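Local coordinates for protein TbpB (Actinobacillus pleuropneumoniae, PDB 3HOL) that probably binds host transferrin at the bacterial surface as the lipoprotein part of the transferrin receptor, a step in iron acquisition, at residues Ala402-Glu407 and Phe422-Val427; Tyr196-Asp201 and Gly209-Ser214; Thr326-Ala331 and Gln343-Ala348; Ala13-Glu18 and Leu336-Phe341; Val32-Ser37 and Asn98-Val103. One frame throughout, in Å; residues are numbered along the deposited sequence.

Contact 1. Residues Ala402-Glu407 and Phe422-Val427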
# COMPACT_ATOMS: atom_id res chain seq x y z
N ALA A 402 2.47 23.63 27.84
CA ALA A 402 1.42 24.56 27.48
C ALA A 402 0.80 24.35 26.08
O ALA A 402 -0.13 25.07 25.70
CB ALA A 402 1.92 26.03 27.63
N GLY A 403 1.32 23.41 25.30
CA GLY A 403 0.88 23.31 23.92
C GLY A 403 -0.40 22.50 23.71
O GLY A 403 -1.23 22.34 24.62
N TYR A 404 -0.52 22.00 22.49
CA TYR A 404 -1.62 21.11 22.08
C TYR A 404 -1.28 19.70 22.51
O TYR A 404 -0.90 18.85 21.68
CB TYR A 404 -1.83 21.21 20.58
CG TYR A 404 -2.34 22.57 20.15
CD1 TYR A 404 -3.70 22.92 20.32
CD2 TYR A 404 -1.48 23.51 19.59
CE1 TYR A 404 -4.16 24.17 19.95
CE2 TYR A 404 -1.94 24.76 19.22
CZ TYR A 404 -3.27 25.09 19.40
OH TYR A 404 -3.72 26.33 19.01
N ARG A 405 -1.38 19.46 23.81
CA ARG A 405 -0.97 18.22 24.43
C ARG A 405 -1.99 17.09 24.24
O ARG A 405 -3.20 17.33 24.23
CB ARG A 405 -0.79 18.44 25.93
CG ARG A 405 0.30 19.46 26.33
CD ARG A 405 -0.13 20.18 27.60
NE ARG A 405 -1.07 21.29 27.33
CZ ARG A 405 -1.94 21.79 28.22
NH1 ARG A 405 -2.02 21.28 29.46
NH2 ARG A 405 -2.72 22.81 27.88
N THR A 406 -1.51 15.86 24.19
CA THR A 406 -2.41 14.74 24.42
C THR A 406 -1.77 13.87 25.47
O THR A 406 -0.55 13.84 25.58
CB THR A 406 -2.67 13.93 23.13
OG1 THR A 406 -1.43 13.44 22.62
CG2 THR A 406 -3.35 14.78 22.03
N GLU A 407 -2.59 13.18 26.25
CA GLU A 407 -2.14 12.27 27.30
C GLU A 407 -3.09 11.12 27.33
O GLU A 407 -4.29 11.30 27.15
CB GLU A 407 -2.18 12.93 28.68
CG GLU A 407 -1.45 14.26 28.74
CD GLU A 407 -1.59 14.96 30.10
OE1 GLU A 407 -2.50 14.60 30.90
OE2 GLU A 407 -0.80 15.90 30.32
N PHE A 422 -5.78 18.52 24.63
CA PHE A 422 -5.75 19.90 25.19
C PHE A 422 -5.64 20.97 24.14
O PHE A 422 -4.99 20.76 23.12
CB PHE A 422 -4.55 20.08 26.16
CG PHE A 422 -4.74 19.38 27.48
CD1 PHE A 422 -5.35 20.05 28.55
CD2 PHE A 422 -4.35 18.05 27.65
CE1 PHE A 422 -5.55 19.41 29.75
CE2 PHE A 422 -4.57 17.40 28.85
CZ PHE A 422 -5.15 18.08 29.91
N ASP A 423 -6.28 22.12 24.42
CA ASP A 423 -6.01 23.36 23.70
C ASP A 423 -4.72 23.97 24.25
O ASP A 423 -4.31 23.66 25.39
CB ASP A 423 -7.17 24.34 23.88
CG ASP A 423 -7.09 25.53 22.94
OD1 ASP A 423 -6.16 25.56 22.12
OD2 ASP A 423 -7.97 26.41 23.01
N LYS A 424 -4.06 24.82 23.46
CA LYS A 424 -2.86 25.49 23.96
C LYS A 424 -3.24 26.42 25.16
O LYS A 424 -4.32 27.05 25.15
CB LYS A 424 -2.10 26.20 22.83
CG LYS A 424 -1.99 27.67 22.95
CD LYS A 424 -1.33 28.29 21.73
CE LYS A 424 0.14 28.05 21.75
NZ LYS A 424 0.77 29.18 21.01
N ASN A 425 -2.42 26.41 26.22
CA ASN A 425 -2.72 27.14 27.49
C ASN A 425 -3.96 26.65 28.24
O ASN A 425 -4.41 27.29 29.18
CB ASN A 425 -2.76 28.66 27.26
CG ASN A 425 -1.44 29.18 26.69
OD1 ASN A 425 -0.38 28.75 27.12
ND2 ASN A 425 -1.50 30.07 25.72
N GLY A 426 -4.51 25.51 27.83
CA GLY A 426 -5.76 25.02 28.38
C GLY A 426 -5.53 24.38 29.73
O GLY A 426 -4.55 23.63 29.91
N VAL A 427 -6.39 24.70 30.70
CA VAL A 427 -6.34 24.10 32.02
C VAL A 427 -6.91 22.69 31.96
O VAL A 427 -6.28 21.74 32.39
CB VAL A 427 -7.15 24.91 33.08
CG1 VAL A 427 -7.10 24.22 34.46
CG2 VAL A 427 -6.68 26.36 33.15
O HOH W 1 -6.71 26.52 19.61
O HOH W 2 -3.41 20.82 32.23

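Contact 2. Residues Tyr196-Asp201 and Gly209-Ser214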
# COMPACT_ATOMS: atom_id res chain seq x y z
N TYR A 196 7.66 -22.82 -12.76
CA TYR A 196 8.40 -22.23 -11.66
C TYR A 196 7.78 -22.65 -10.35
O TYR A 196 6.56 -22.89 -10.26
CB TYR A 196 8.32 -20.69 -11.72
CG TYR A 196 8.88 -20.06 -12.98
CD1 TYR A 196 10.22 -19.65 -13.03
CD2 TYR A 196 8.07 -19.82 -14.09
CE1 TYR A 196 10.77 -19.06 -14.17
CE2 TYR A 196 8.60 -19.20 -15.24
CZ TYR A 196 9.96 -18.85 -15.28
OH TYR A 196 10.52 -18.24 -16.39
N THR A 197 8.61 -22.69 -9.31
CA THR A 197 8.06 -22.65 -7.98
C THR A 197 8.41 -21.30 -7.42
O THR A 197 9.36 -20.66 -7.89
CB THR A 197 8.63 -23.77 -7.07
OG1 THR A 197 10.06 -23.69 -7.08
CG2 THR A 197 8.18 -25.17 -7.59
N VAL A 198 7.63 -20.84 -6.45
CA VAL A 198 7.86 -19.53 -5.87
C VAL A 198 7.91 -19.60 -4.30
O VAL A 198 7.32 -20.49 -3.68
CB VAL A 198 6.78 -18.49 -6.30
CG1 VAL A 198 6.72 -18.30 -7.85
CG2 VAL A 198 5.46 -18.87 -5.81
N ASN A 199 8.63 -18.66 -3.72
CA ASN A 199 8.79 -18.56 -2.27
C ASN A 199 8.87 -17.09 -1.96
O ASN A 199 9.59 -16.37 -2.67
CB ASN A 199 10.08 -19.22 -1.83
CG ASN A 199 10.00 -20.71 -1.90
OD1 ASN A 199 9.62 -21.37 -0.93
ND2 ASN A 199 10.30 -21.27 -3.08
N ALA A 200 8.10 -16.63 -0.97
CA ALA A 200 8.19 -15.25 -0.59
C ALA A 200 7.85 -15.05 0.88
O ALA A 200 7.18 -15.90 1.51
CB ALA A 200 7.28 -14.34 -1.49
N ASP A 201 8.30 -13.93 1.41
CA ASP A 201 7.92 -13.48 2.74
C ASP A 201 7.06 -12.22 2.69
O ASP A 201 7.30 -11.30 1.89
CB ASP A 201 9.19 -13.14 3.53
CG ASP A 201 10.07 -14.37 3.75
OD1 ASP A 201 9.83 -15.11 4.70
OD2 ASP A 201 10.96 -14.59 2.93
N GLY A 209 10.42 -12.15 -2.72
CA GLY A 209 11.05 -13.46 -2.72
C GLY A 209 11.66 -13.84 -4.05
O GLY A 209 12.23 -12.98 -4.73
N ALA A 210 11.49 -15.12 -4.43
CA ALA A 210 12.18 -15.68 -5.56
C ALA A 210 11.31 -16.62 -6.39
O ALA A 210 10.41 -17.29 -5.85
CB ALA A 210 13.47 -16.42 -5.07
N ALA A 211 11.59 -16.71 -7.69
CA ALA A 211 10.96 -17.76 -8.51
C ALA A 211 12.09 -18.70 -8.91
O ALA A 211 13.16 -18.24 -9.35
CB ALA A 211 10.27 -17.17 -9.77
N THR A 212 11.87 -20.00 -8.74
CA THR A 212 12.87 -21.01 -9.11
C THR A 212 12.44 -21.72 -10.36
O THR A 212 11.35 -22.31 -10.38
CB THR A 212 13.02 -22.06 -7.97
OG1 THR A 212 13.43 -21.37 -6.79
CG2 THR A 212 14.06 -23.16 -8.34
N ALA A 213 13.25 -21.62 -11.42
CA ALA A 213 12.92 -22.31 -12.68
C ALA A 213 12.90 -23.81 -12.46
O ALA A 213 13.88 -24.38 -11.92
CB ALA A 213 13.90 -21.96 -13.77
N SER A 214 11.83 -24.49 -12.89
CA SER A 214 11.70 -25.94 -12.64
C SER A 214 12.56 -26.76 -13.61
O SER A 214 12.97 -27.85 -13.28
CB SER A 214 10.24 -26.41 -12.69
OG SER A 214 9.42 -25.65 -11.81
O HOH W 3 11.19 -25.06 -9.08
O HOH W 4 11.61 -20.00 -5.21

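Contact 3. Residues Thr326-Ala331 and Gln343-Ala348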
# COMPACT_ATOMS: atom_id res chain seq x y z
N THR A 326 -0.66 22.08 -6.32
CA THR A 326 0.47 22.17 -5.41
C THR A 326 0.00 21.77 -4.00
O THR A 326 -0.73 22.51 -3.31
CB THR A 326 1.14 23.54 -5.42
OG1 THR A 326 0.34 24.45 -4.67
CG2 THR A 326 1.24 24.07 -6.83
N MET A 327 0.42 20.57 -3.61
CA MET A 327 -0.03 19.96 -2.36
C MET A 327 0.98 20.24 -1.26
O MET A 327 2.18 20.25 -1.51
CB MET A 327 -0.21 18.45 -2.54
CG MET A 327 -1.26 18.07 -3.57
SD MET A 327 -2.86 18.87 -3.38
CE MET A 327 -3.49 18.14 -1.85
N VAL A 328 0.46 20.48 -0.05
CA VAL A 328 1.26 20.78 1.12
C VAL A 328 0.88 19.83 2.27
O VAL A 328 -0.29 19.74 2.66
CB VAL A 328 1.08 22.27 1.57
CG1 VAL A 328 2.14 22.68 2.60
CG2 VAL A 328 1.17 23.21 0.36
N ALA A 329 1.87 19.13 2.80
CA ALA A 329 1.64 18.26 3.94
C ALA A 329 2.52 18.70 5.08
O ALA A 329 3.68 19.00 4.86
CB ALA A 329 1.91 16.77 3.57
N VAL A 330 1.97 18.75 6.29
CA VAL A 330 2.76 19.03 7.48
C VAL A 330 2.63 17.82 8.39
O VAL A 330 1.56 17.54 8.94
CB VAL A 330 2.26 20.30 8.23
CG1 VAL A 330 3.07 20.51 9.50
CG2 VAL A 330 2.35 21.54 7.34
N ALA A 331 3.73 17.11 8.57
CA ALA A 331 3.67 15.79 9.17
C ALA A 331 4.36 15.80 10.51
O ALA A 331 5.41 16.44 10.66
CB ALA A 331 4.38 14.79 8.25
N GLN A 343 -1.49 17.50 8.70
CA GLN A 343 -2.40 18.29 7.90
C GLN A 343 -2.02 18.24 6.43
O GLN A 343 -0.84 18.17 6.08
CB GLN A 343 -2.45 19.74 8.42
CG GLN A 343 -3.01 19.78 9.84
CD GLN A 343 -3.13 21.18 10.43
OE1 GLN A 343 -3.02 22.18 9.71
NE2 GLN A 343 -3.37 21.25 11.76
N LEU A 344 -3.03 18.31 5.59
CA LEU A 344 -2.82 18.28 4.15
C LEU A 344 -3.83 19.22 3.48
O LEU A 344 -5.04 19.09 3.69
CB LEU A 344 -3.01 16.85 3.65
CG LEU A 344 -2.92 16.57 2.17
CD1 LEU A 344 -1.45 16.61 1.70
CD2 LEU A 344 -3.57 15.22 1.94
N TRP A 345 -3.30 20.13 2.67
CA TRP A 345 -4.11 21.09 1.97
C TRP A 345 -3.53 21.36 0.58
O TRP A 345 -2.43 20.88 0.23
CB TRP A 345 -4.27 22.36 2.81
CG TRP A 345 -3.02 23.19 3.03
CD1 TRP A 345 -2.49 24.11 2.17
CD2 TRP A 345 -2.18 23.20 4.20
NE1 TRP A 345 -1.35 24.68 2.72
CE2 TRP A 345 -1.14 24.13 3.96
CE3 TRP A 345 -2.19 22.49 5.40
CZ2 TRP A 345 -0.13 24.40 4.90
CZ3 TRP A 345 -1.18 22.75 6.34
CH2 TRP A 345 -0.16 23.70 6.08
N GLN A 346 -4.29 22.10 -0.22
CA GLN A 346 -3.83 22.56 -1.52
C GLN A 346 -3.56 24.05 -1.44
O GLN A 346 -4.39 24.83 -0.97
CB GLN A 346 -4.88 22.26 -2.59
CG GLN A 346 -4.46 22.67 -4.02
CD GLN A 346 -5.48 22.23 -5.07
OE1 GLN A 346 -6.45 21.54 -4.76
NE2 GLN A 346 -5.26 22.62 -6.32
N GLN A 347 -2.38 24.47 -1.89
CA GLN A 347 -2.04 25.88 -1.83
C GLN A 347 -1.11 26.22 -2.95
O GLN A 347 0.10 26.01 -2.84
CB GLN A 347 -1.41 26.24 -0.48
CG GLN A 347 -1.11 27.74 -0.27
CD GLN A 347 -0.76 28.10 1.18
OE1 GLN A 347 -1.12 29.16 1.67
NE2 GLN A 347 -0.08 27.19 1.88
N ALA A 348 -1.68 26.74 -4.03
CA ALA A 348 -0.93 27.42 -5.10
C ALA A 348 -0.00 28.52 -4.54
O ALA A 348 -0.09 28.92 -3.37
CB ALA A 348 -1.89 28.01 -6.11
O HOH W 5 -2.67 24.21 -6.78

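Contact 4. Residues Ala13-Glu18 and Leu336-Phe341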
# COMPACT_ATOMS: atom_id res chain seq x y z
N ALA A 13 14.72 1.47 20.52
CA ALA A 13 15.49 1.28 19.29
C ALA A 13 14.88 2.05 18.11
O ALA A 13 13.66 2.12 17.96
CB ALA A 13 15.57 -0.20 18.97
N LYS A 14 15.71 2.66 17.27
CA LYS A 14 15.14 3.34 16.12
C LYS A 14 14.77 2.31 15.04
O LYS A 14 15.37 1.24 14.99
CB LYS A 14 16.07 4.44 15.60
CG LYS A 14 17.16 3.98 14.65
CD LYS A 14 18.16 5.10 14.38
CE LYS A 14 19.34 4.59 13.54
NZ LYS A 14 19.73 3.18 13.87
N LYS A 15 13.78 2.63 14.20
CA LYS A 15 13.35 1.71 13.14
C LYS A 15 14.54 1.49 12.22
O LYS A 15 15.13 2.45 11.76
CB LYS A 15 12.20 2.31 12.33
CG LYS A 15 11.59 1.36 11.28
CD LYS A 15 10.34 1.98 10.62
CE LYS A 15 9.74 1.02 9.62
NZ LYS A 15 8.70 1.63 8.73
N GLU A 16 14.88 0.24 11.94
CA GLU A 16 16.03 -0.02 11.08
C GLU A 16 15.73 0.48 9.68
O GLU A 16 14.80 0.02 9.05
CB GLU A 16 16.37 -1.51 11.04
CG GLU A 16 15.17 -2.42 11.23
CD GLU A 16 15.47 -3.88 10.97
OE1 GLU A 16 14.55 -4.71 11.21
OE2 GLU A 16 16.61 -4.22 10.53
N LYS A 17 16.47 1.47 9.23
CA LYS A 17 16.26 2.01 7.89
C LYS A 17 16.46 0.89 6.89
O LYS A 17 17.29 0.00 7.08
CB LYS A 17 17.22 3.15 7.59
CG LYS A 17 16.74 4.09 6.49
CD LYS A 17 17.19 5.51 6.80
CE LYS A 17 16.92 5.87 8.28
NZ LYS A 17 17.42 7.24 8.64
N GLU A 18 15.67 0.92 5.83
CA GLU A 18 15.72 -0.13 4.82
C GLU A 18 15.84 0.56 3.47
O GLU A 18 15.33 1.69 3.30
CB GLU A 18 14.45 -0.97 4.94
CG GLU A 18 13.95 -1.65 3.66
CD GLU A 18 12.50 -2.08 3.79
OE1 GLU A 18 12.26 -3.29 3.94
OE2 GLU A 18 11.60 -1.19 3.79
N LEU A 336 8.24 9.93 16.66
CA LEU A 336 7.44 8.74 16.35
C LEU A 336 8.01 8.11 15.09
O LEU A 336 8.24 8.81 14.10
CB LEU A 336 5.97 9.11 16.12
CG LEU A 336 5.28 9.78 17.31
CD1 LEU A 336 3.87 10.34 16.91
CD2 LEU A 336 5.20 8.82 18.48
N GLU A 337 8.27 6.81 15.15
CA GLU A 337 8.93 6.09 14.04
C GLU A 337 7.99 5.18 13.24
O GLU A 337 8.31 4.80 12.09
CB GLU A 337 10.08 5.26 14.61
CG GLU A 337 11.19 6.10 15.29
CD GLU A 337 12.39 6.25 14.39
OE1 GLU A 337 12.90 7.38 14.22
OE2 GLU A 337 12.83 5.23 13.83
N TYR A 338 6.85 4.82 13.83
CA TYR A 338 5.96 3.80 13.21
C TYR A 338 4.57 4.32 12.84
O TYR A 338 3.68 3.52 12.48
CB TYR A 338 5.85 2.57 14.12
CG TYR A 338 7.21 1.91 14.36
CD1 TYR A 338 7.70 0.97 13.47
CD2 TYR A 338 8.01 2.27 15.46
CE1 TYR A 338 8.93 0.36 13.68
CE2 TYR A 338 9.25 1.68 15.67
CZ TYR A 338 9.70 0.71 14.78
OH TYR A 338 10.92 0.14 14.97
N MET A 339 4.40 5.64 12.94
CA MET A 339 3.18 6.36 12.56
C MET A 339 3.54 7.79 12.18
O MET A 339 4.62 8.27 12.52
CB MET A 339 2.15 6.35 13.71
CG MET A 339 2.64 7.00 15.05
SD MET A 339 1.25 7.44 16.13
CE MET A 339 0.13 8.32 15.01
N LYS A 340 2.64 8.45 11.46
CA LYS A 340 2.75 9.85 11.05
C LYS A 340 1.34 10.38 11.01
O LYS A 340 0.42 9.64 10.64
CB LYS A 340 3.31 9.95 9.63
CG LYS A 340 4.82 9.70 9.49
CD LYS A 340 5.62 10.89 10.03
CE LYS A 340 7.11 10.83 9.72
NZ LYS A 340 7.85 10.45 10.95
N PHE A 341 1.15 11.65 11.36
CA PHE A 341 -0.16 12.29 11.24
C PHE A 341 0.06 13.75 10.93
O PHE A 341 1.14 14.27 11.15
CB PHE A 341 -1.03 12.09 12.51
CG PHE A 341 -0.48 12.78 13.76
CD1 PHE A 341 -0.75 14.13 14.02
CD2 PHE A 341 0.30 12.05 14.68
CE1 PHE A 341 -0.24 14.76 15.19
CE2 PHE A 341 0.82 12.67 15.86
CZ PHE A 341 0.55 14.01 16.10
O HOH W 6 7.13 4.60 9.67

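Contact 5. Residues Val32-Ser37 and Asn98-Val103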
# COMPACT_ATOMS: atom_id res chain seq x y z
N VAL A 32 5.36 -3.51 -18.62
CA VAL A 32 6.54 -3.47 -19.45
C VAL A 32 6.18 -3.68 -20.92
O VAL A 32 5.23 -4.41 -21.25
CB VAL A 32 7.62 -4.49 -19.00
CG1 VAL A 32 7.32 -5.94 -19.44
CG2 VAL A 32 9.00 -4.07 -19.52
N LYS A 33 6.96 -3.01 -21.78
CA LYS A 33 6.92 -3.25 -23.23
C LYS A 33 7.60 -4.56 -23.64
O LYS A 33 8.67 -4.94 -23.10
CB LYS A 33 7.57 -2.08 -23.96
CG LYS A 33 7.33 -2.10 -25.44
CD LYS A 33 7.72 -0.76 -26.12
CE LYS A 33 9.07 -0.24 -25.66
NZ LYS A 33 10.08 -1.31 -25.46
N VAL A 34 6.96 -5.26 -24.58
CA VAL A 34 7.52 -6.50 -25.11
C VAL A 34 8.79 -6.04 -25.93
O VAL A 34 8.67 -5.15 -26.77
CB VAL A 34 6.46 -7.22 -25.98
CG1 VAL A 34 7.06 -8.41 -26.76
CG2 VAL A 34 5.27 -7.69 -25.12
N PRO A 35 9.97 -6.60 -25.62
CA PRO A 35 11.20 -6.22 -26.34
C PRO A 35 11.18 -6.63 -27.81
O PRO A 35 10.64 -7.68 -28.17
CB PRO A 35 12.28 -7.04 -25.64
CG PRO A 35 11.77 -7.15 -24.23
CD PRO A 35 10.28 -7.43 -24.44
N VAL A 36 11.82 -5.82 -28.63
CA VAL A 36 11.98 -6.05 -30.06
C VAL A 36 13.47 -5.81 -30.40
O VAL A 36 14.04 -4.79 -30.03
CB VAL A 36 11.06 -5.09 -30.85
CG1 VAL A 36 11.41 -5.10 -32.36
CG2 VAL A 36 9.56 -5.47 -30.61
N SER A 37 14.10 -6.79 -31.04
CA SER A 37 15.51 -6.68 -31.40
C SER A 37 15.62 -6.41 -32.90
O SER A 37 14.61 -6.16 -33.56
CB SER A 37 16.26 -7.95 -31.01
OG SER A 37 15.78 -9.08 -31.71
N ASN A 98 6.15 -1.86 -36.07
CA ASN A 98 5.20 -1.35 -35.08
C ASN A 98 5.40 -2.13 -33.77
O ASN A 98 6.07 -3.16 -33.76
CB ASN A 98 3.77 -1.40 -35.60
CG ASN A 98 3.46 -0.24 -36.57
OD1 ASN A 98 4.28 0.67 -36.80
ND2 ASN A 98 2.27 -0.25 -37.10
N GLU A 99 4.88 -1.61 -32.67
CA GLU A 99 5.10 -2.25 -31.36
C GLU A 99 4.32 -3.55 -31.24
O GLU A 99 3.27 -3.68 -31.88
CB GLU A 99 4.74 -1.30 -30.24
CG GLU A 99 3.27 -0.94 -30.14
CD GLU A 99 3.01 -0.05 -28.89
OE1 GLU A 99 3.98 0.43 -28.26
OE2 GLU A 99 1.84 0.13 -28.56
N LYS A 100 4.85 -4.50 -30.48
CA LYS A 100 4.12 -5.75 -30.18
C LYS A 100 3.06 -5.63 -29.03
O LYS A 100 1.99 -6.27 -29.08
CB LYS A 100 5.13 -6.88 -29.91
CG LYS A 100 4.54 -8.19 -29.40
CD LYS A 100 3.64 -8.93 -30.45
CE LYS A 100 3.23 -10.28 -29.90
NZ LYS A 100 2.45 -11.03 -30.91
N GLY A 101 3.37 -4.84 -27.99
CA GLY A 101 2.45 -4.63 -26.87
C GLY A 101 3.13 -4.64 -25.51
O GLY A 101 4.33 -4.32 -25.37
N TYR A 102 2.34 -5.03 -24.50
CA TYR A 102 2.71 -4.86 -23.10
C TYR A 102 2.18 -5.99 -22.24
O TYR A 102 1.16 -6.62 -22.57
CB TYR A 102 2.16 -3.53 -22.54
CG TYR A 102 2.59 -2.31 -23.33
CD1 TYR A 102 3.73 -1.61 -22.95
CD2 TYR A 102 1.88 -1.89 -24.47
CE1 TYR A 102 4.15 -0.51 -23.67
CE2 TYR A 102 2.32 -0.78 -25.21
CZ TYR A 102 3.44 -0.11 -24.79
OH TYR A 102 3.92 0.98 -25.49
N VAL A 103 2.88 -6.22 -21.13
CA VAL A 103 2.47 -7.21 -20.09
C VAL A 103 2.44 -6.43 -18.77
O VAL A 103 3.34 -5.60 -18.49
CB VAL A 103 3.46 -8.41 -20.05
CG1 VAL A 103 3.08 -9.45 -18.94
CG2 VAL A 103 3.52 -9.12 -21.47
O HOH W 7 6.89 -3.95 -28.39

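Contact 1. Residues Ala402-Glu407 and Phe422-Val427
Arg405 and Phe422 meet at one end of an antiparallel pair of strands in the second beta barrel, 405-411 with 416-421. Phe422 N donates to Arg405 O at 2.9 Å. Beyond this bond both chains run on as loops. The Arg405 guanidinium lies flat on the Phe422 ring, with centres 4.3 Å apart and planes at 23°. Its chain bends at chi2 and chi3, which folds the group back over the ring. Two straight bonds fix its rotation: NE gives to Gly403 O, and Arg405 NH2 gives to Gly426 O at 2.9 Å, in the carbonyl plane and on a lone pair. A weak third bond runs from NH2 to Asp423 O. That carbonyl also closes the type II turn from Asp423 to Gly426. Asn425 N of the turn donates a hydrogen bond to Ala402 O at 2.7 Å. Lys424 CB sits over one face of the Tyr404 ring, 3.9 Å from its centroid. The Tyr404 ring and the Asp423 carboxylate point the same way, and a water joins Tyr404 OH to Asp423 OD1. Asp423 OD2 is held by Trp392 NE1. The contact is thus a type II turn, in the loop between barrel strands 416-421 and 431-438, packed on the start of strand 405-411.

Contact 2. Residues Tyr196-Asp201 and Gly209-Ser214
Thr197 and Thr212 face each other as a hydrogen-bonded antiparallel pair. Thr212 N gives to Thr197 O at 2.7 Å, and Thr197 N gives to Thr212 O at 3.0 Å. Their side chains lie alongside and point the same way, with Thr197 OG1 3.5 Å from Thr212 CB. One water links Thr197 OG1 to Thr212 O. A second water is held by Asn199 ND2, Ala210 O and Thr212 OG1, so it spans both strands. Asn199 and Ala210 form the next hydrogen-bonded pair. These are neighbouring strands of a beta hairpin, 193-203 with 206-213, in the first barrel of the protein. The other face carries Tyr196, Val198, Ala211 and Ala213. Ala211 CB touches two larger groups, 4.1 Å from Tyr196 CD1 and 4.2 Å from Val198 CG1. The Tyr196 ring also passes Ala213, its CD1 3.8 Å from Ala213 CA. At Gly209, which has no side chain, the strands come close: Gly209 CA is 4.0 Å from Ala200 CA. Further out, Phe250 meets the Tyr196 ring edge-to-face, and Leu234 of strand 231-239 touches Val198. Strand 183-190 continues the sheet through backbone bonds to Tyr196, Val198 and Ala200.

Contact 3. Residues Thr326-Ala331 and Gln343-Ala348
Trp345 lays its indole across Val328 and Val330 on the neighbouring strand. From CB, chi1 of 67° puts CG between the backbone N and the carbonyl carbon, and this carries the ring over the partner strand. Trp345 CD1 comes first, 4.1 Å from Val328 CB. Trp345 NE1 is nearer, 3.6 Å from the same Val328 CB. CE2 touches both Val328 CB and Val328 CG1. Trp345 CZ2 lies 3.7 Å from Val328 CG1, and at the far end Trp345 CH2 meets Val330 CG2 at 3.5 Å. Val328 CB stands over one face of the five-membered ring, 23° off the normal through its centroid, which makes a CH-pi contact. Beneath the ring, Val328 and Trp345 form a hydrogen-bonded pair: Val328 N gives to Trp345 O at 2.9 Å, and Trp345 N gives to Val328 O. On the other side of the sheet, Ala329 CB lies 3.8 Å from Leu344 CD1. Met327, bent at chi2 and chi3, brings its CE to 3.6 Å from Trp345 O. Leu300 and Ile302 of strand 299-302 touch this side. Such cross-strand pairing is that of an antiparallel beta hairpin, here strands 325-332 and 339-346 of the C-lobe handle domain.

Contact 4. Residues Ala13-Glu18 and Leu336-Phe341
Lys15 and Glu337 lie on two loop backbones whose CA atoms are 6.3 Å apart, with no strand pairing between the segments. One direct hydrogen bond joins them. Lys15 N gives to Glu337 OE2 at 2.8 Å, with an N-H...O angle of 156°. The donor meets OE2 on the anti side, 27° out of the carboxylate plane. Glu337 is bent at chi2, and this turn brings its carboxylate to the loop. Glu337 OE2 also lies 3.3 Å from Lys15 CB and 3.8 Å from Lys14 CB. Tyr338 supplies the rest of the surface. Tyr338 OH is 3.4 Å from Lys15 CA and 3.6 Å from Lys15 CB. The aliphatic part of Lys15 then runs past the ring, where Lys15 CG and Tyr338 CE1 are 3.7 Å apart. This chain is fully extended, with CG anti to the backbone N (chi1 -174°), so the ammonium is carried beyond the ring. There Lys15 NZ makes a salt bridge with Glu363 and a long, weak ion pair with Asp296. A water bound to Glu337 O at 2.7 Å also receives a weak bond from NZ. The acidic neighbours probably favour the charged form of this lysine. Glu483 accepts hydrogen bonds from Glu337 N and Tyr338 N. The contact thus places the loop after strand 7-9 against the turn that leads into strand 339-346 of the handle sheet, near strand 356-363, which pairs with 339-346, and barrel strand 483-492.

Contact 5. Residues Val32-Ser37 and Asn98-Val103
Val34, Val32 and Val103 bury much of the surface where strands 29-33 and 101-107 pair. These are antiparallel neighbours in a five-stranded sheet near the N terminus. Val32 and Val103 form a hydrogen-bonded pair: Val32 N gives to Val103 O at 2.9 Å, and Val103 N gives to Val32 O at 3.0 Å. Both side chains leave the sheet on the same face. Strands of the first barrel cover them there, with Phe258 on Val32, and Thr129 and Val260 on Val103. The face therefore joins this small sheet to the barrel. Val34 continues the pairing past the end of its strand. Val34 N gives a straight bond to Gly101 O at 2.9 Å, although the donor is tilted 31° from the carbonyl plane. The two methyls of Val34 divide the work. Val34 CG1, anti to the backbone N (chi1 170°), touches Lys100 CG at 3.7 Å. Val34 CG2 lies over the Gly101 carbonyl and approaches Val103 CG2 at 4.3 Å. The Lys100 side chain meets Val34 with its aliphatic part; its NZ leads away to a salt bridge with Asp163. Gly101 has backbone angles that call for glycine. On the other face, the Lys33 side chain passes obliquely by the Tyr102 ring, with Lys33 CB 3.8 Å from Tyr102 CE1. Tyr62 stacks on that ring, Tyr102 OH gives a weak bond to Glu99 OE1, and Glu99 OE2 is bound by Tyr69 and Asn65. Where the strands part, one water bridges them: it donates to Val34 O at 2.7 Å and accepts from Lys100 N at 3.0 Å.

From the N terminus, contact 4 opens first, at 13-18, and closes only at 336-341. Its long loop holds contact 5, which pairs strands of the small N-terminal sheet, and then contact 2, a hairpin of the first barrel. Contact 3 opens at 326-331, before contact 4 has closed, and ends at 343-348, so these two cross. Both use strand 339-346 of the handle sheet. Contact 1 follows all the others and closes a short loop in the second barrel. Contacts 1 and 5 lie farthest apart, with centres about 60 Å from each other. Contact 4 thus ties the N-terminal loop to the C-lobe handle.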